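Local coordinates for possible substrate binding protein of ABC transporter system (Rhodopseudomonas palustris, PDB 3N0X) that probably binds branched-chain amino acids or related small molecules as the substrate-binding protein of an ABC transporter, at residues E251-I260 / A351-R359. Sequence-based numbering, arbitrary orientation.
Sequences EGATYYYYDI and AWAVLEPVR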
# COMPACT_ATOMS: atom_id res chain seq x y z
N GLU A 251 1.10 14.33 -11.73
CA GLU A 251 0.14 13.99 -10.71
C GLU A 251 -0.21 12.51 -10.74
O GLU A 251 -0.11 11.84 -11.75
CB GLU A 251 -1.14 14.78 -10.88
CG GLU A 251 -0.92 16.29 -10.76
CD GLU A 251 -2.18 17.15 -10.79
OE1 GLU A 251 -3.32 16.62 -10.69
OE2 GLU A 251 -1.98 18.38 -10.92
N GLY A 252 -0.69 12.04 -9.61
CA GLY A 252 -1.09 10.68 -9.39
C GLY A 252 -1.64 10.54 -8.01
O GLY A 252 -1.88 11.55 -7.31
N ALA A 253 -1.75 9.28 -7.56
CA ALA A 253 -2.10 9.03 -6.18
C ALA A 253 -1.12 8.11 -5.51
O ALA A 253 -0.50 7.28 -6.16
CB ALA A 253 -3.51 8.42 -6.08
N THR A 254 -0.98 8.30 -4.20
CA THR A 254 -0.06 7.53 -3.37
C THR A 254 -0.69 7.04 -2.07
O THR A 254 -1.61 7.64 -1.51
CB THR A 254 1.24 8.35 -3.07
OG1 THR A 254 2.26 7.44 -2.58
CG2 THR A 254 0.98 9.53 -2.11
N TYR A 255 -0.13 5.94 -1.58
CA TYR A 255 -0.52 5.38 -0.28
C TYR A 255 -0.08 6.29 0.87
O TYR A 255 -0.75 6.38 1.90
CB TYR A 255 0.17 3.99 -0.15
CG TYR A 255 0.25 3.39 1.25
CD1 TYR A 255 -0.86 2.86 1.91
CD2 TYR A 255 1.45 3.32 1.89
CE1 TYR A 255 -0.76 2.30 3.18
CE2 TYR A 255 1.55 2.83 3.17
CZ TYR A 255 0.46 2.28 3.80
OH TYR A 255 0.59 1.72 5.06
N TYR A 256 1.07 6.92 0.73
CA TYR A 256 1.68 7.70 1.80
C TYR A 256 2.80 8.59 1.27
O TYR A 256 3.49 8.24 0.32
CB TYR A 256 2.26 6.79 2.88
CG TYR A 256 2.80 7.49 4.13
CD1 TYR A 256 1.94 7.99 5.13
CD2 TYR A 256 4.17 7.63 4.33
CE1 TYR A 256 2.47 8.60 6.27
CE2 TYR A 256 4.69 8.22 5.45
CZ TYR A 256 3.82 8.74 6.41
OH TYR A 256 4.37 9.34 7.52
N TYR A 257 2.95 9.75 1.89
CA TYR A 257 4.16 10.60 1.78
C TYR A 257 4.20 11.32 3.11
O TYR A 257 3.20 11.86 3.54
CB TYR A 257 4.11 11.56 0.58
CG TYR A 257 5.33 12.42 0.48
CD1 TYR A 257 6.51 11.91 -0.03
CD2 TYR A 257 5.33 13.73 0.92
CE1 TYR A 257 7.65 12.69 -0.11
CE2 TYR A 257 6.44 14.53 0.83
CZ TYR A 257 7.60 14.01 0.34
OH TYR A 257 8.72 14.81 0.31
N TYR A 258 5.35 11.30 3.78
CA TYR A 258 5.44 11.74 5.17
C TYR A 258 4.84 13.12 5.44
O TYR A 258 4.26 13.33 6.50
CB TYR A 258 6.88 11.68 5.69
CG TYR A 258 7.89 12.58 4.99
CD1 TYR A 258 8.50 12.19 3.81
CD2 TYR A 258 8.25 13.79 5.55
CE1 TYR A 258 9.44 13.02 3.17
CE2 TYR A 258 9.19 14.62 4.93
CZ TYR A 258 9.78 14.23 3.74
OH TYR A 258 10.69 15.08 3.11
N ASP A 259 5.02 14.06 4.51
CA ASP A 259 4.64 15.45 4.78
C ASP A 259 3.21 15.73 4.41
O ASP A 259 2.74 16.84 4.60
CB ASP A 259 5.58 16.43 4.06
CG ASP A 259 5.61 17.84 4.70
OD1 ASP A 259 5.65 17.93 5.94
OD2 ASP A 259 5.63 18.85 3.96
N ILE A 260 2.47 14.73 3.88
CA ILE A 260 1.07 14.99 3.53
C ILE A 260 0.06 14.91 4.69
O ILE A 260 -0.68 15.86 4.95
CB ILE A 260 0.60 14.18 2.30
CG1 ILE A 260 1.30 14.70 1.03
CG2 ILE A 260 -0.91 14.26 2.10
CD1 ILE A 260 0.89 13.95 -0.23
N ALA A 351 16.52 14.48 -1.91
CA ALA A 351 16.90 13.27 -2.66
C ALA A 351 15.75 12.63 -3.44
O ALA A 351 15.97 11.85 -4.39
CB ALA A 351 17.55 12.26 -1.70
N TRP A 352 14.55 12.88 -2.98
CA TRP A 352 13.33 12.41 -3.63
C TRP A 352 12.53 13.58 -4.16
O TRP A 352 12.63 14.68 -3.66
CB TRP A 352 12.45 11.65 -2.64
CG TRP A 352 12.30 12.32 -1.29
CD1 TRP A 352 11.38 13.27 -0.92
CD2 TRP A 352 13.15 12.12 -0.16
NE1 TRP A 352 11.61 13.65 0.38
CE2 TRP A 352 12.69 12.96 0.86
CE3 TRP A 352 14.26 11.30 0.09
CZ2 TRP A 352 13.29 13.01 2.14
CZ3 TRP A 352 14.87 11.35 1.33
CH2 TRP A 352 14.36 12.19 2.35
N ALA A 353 11.73 13.34 -5.19
CA ALA A 353 10.73 14.30 -5.59
C ALA A 353 9.80 14.54 -4.41
O ALA A 353 9.48 13.60 -3.68
CB ALA A 353 9.91 13.77 -6.77
N VAL A 354 9.36 15.78 -4.24
CA VAL A 354 8.47 16.13 -3.13
C VAL A 354 7.07 15.97 -3.65
O VAL A 354 6.72 16.56 -4.68
CB VAL A 354 8.71 17.58 -2.66
CG1 VAL A 354 7.68 17.98 -1.58
CG2 VAL A 354 10.13 17.69 -2.10
N LEU A 355 6.25 15.20 -2.94
CA LEU A 355 4.87 14.97 -3.33
C LEU A 355 4.00 15.98 -2.59
O LEU A 355 3.69 15.80 -1.40
CB LEU A 355 4.44 13.53 -3.07
CG LEU A 355 5.31 12.45 -3.75
CD1 LEU A 355 4.63 11.07 -3.65
CD2 LEU A 355 5.65 12.79 -5.21
N GLU A 356 3.61 17.03 -3.27
CA GLU A 356 2.75 18.04 -2.69
C GLU A 356 1.28 17.58 -2.74
O GLU A 356 0.87 16.95 -3.69
CB GLU A 356 2.92 19.38 -3.39
CG GLU A 356 4.35 19.90 -3.15
CD GLU A 356 4.53 21.36 -3.40
OE1 GLU A 356 4.02 21.83 -4.46
OE2 GLU A 356 5.20 22.01 -2.55
N PRO A 357 0.50 17.92 -1.72
CA PRO A 357 -0.89 17.50 -1.68
C PRO A 357 -1.75 18.27 -2.68
O PRO A 357 -1.64 19.50 -2.77
CB PRO A 357 -1.31 17.83 -0.25
CG PRO A 357 -0.46 18.95 0.13
CD PRO A 357 0.86 18.69 -0.51
N VAL A 358 -2.57 17.57 -3.41
CA VAL A 358 -3.65 18.18 -4.20
C VAL A 358 -4.97 17.94 -3.46
O VAL A 358 -5.71 18.88 -3.24
CB VAL A 358 -3.72 17.65 -5.62
CG1 VAL A 358 -4.86 18.31 -6.40
CG2 VAL A 358 -2.36 17.91 -6.36
N ARG A 359 -5.24 16.69 -3.06
CA ARG A 359 -6.48 16.35 -2.34
C ARG A 359 -6.26 15.06 -1.59
O ARG A 359 -5.61 14.15 -2.13
CB ARG A 359 -7.63 16.13 -3.33
CG ARG A 359 -9.01 16.02 -2.63
CD ARG A 359 -10.09 15.51 -3.60
NE ARG A 359 -11.34 15.18 -2.88
CZ ARG A 359 -12.23 16.08 -2.48
NH1 ARG A 359 -12.03 17.39 -2.69
NH2 ARG A 359 -13.33 15.69 -1.85
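Tyr-257, at the head of a type I turn closed by Ile-260 N to Tyr-257 O, comes closest to strand 354-357 at Leu-355, CA to CA 6.8 Å, and no backbone hydrogen bond joins 251-260 to 351-359. A chi1 of 179° swings the Tyr-257 ring out over the strand, flat enough to cover Leu-355, whose CB makes a CH-pi contact 4.0 Å from the ring centroid. Leu-355 N, 3.7 Å above the ring toward its rim, is buried without a hydrogen-bond partner in the model. Tyr-257, Tyr-258 and Trp-352 form an aromatic cluster in this leucine-binding-family protein. Trp-352 NE1 donates only weakly to Tyr-257 OH, at 3.1 Å and a bent 121°. In the Tyr-258 conformer described, CD1 lies above the rim of the opposite Tyr-257 face and OH accepts from NE1, a bond less certain because a second conformer exists. Cutting Tyr-257 back to alanine is likely to uncover Leu-355 CB and deprive the indole N-H of one hydroxyl. The CG1-CD1 arm of Ile-260, aliphatic and slim, reaches across, CD1 3.6 Å from Leu-355 O and CG1 against Pro-357 CB. Strand 335-345 pairs antiparallel with both 251-254 and 354-357, and the loop leaving the former folds back over the latter; Tyr-256, turned away, packs on helix 283-302.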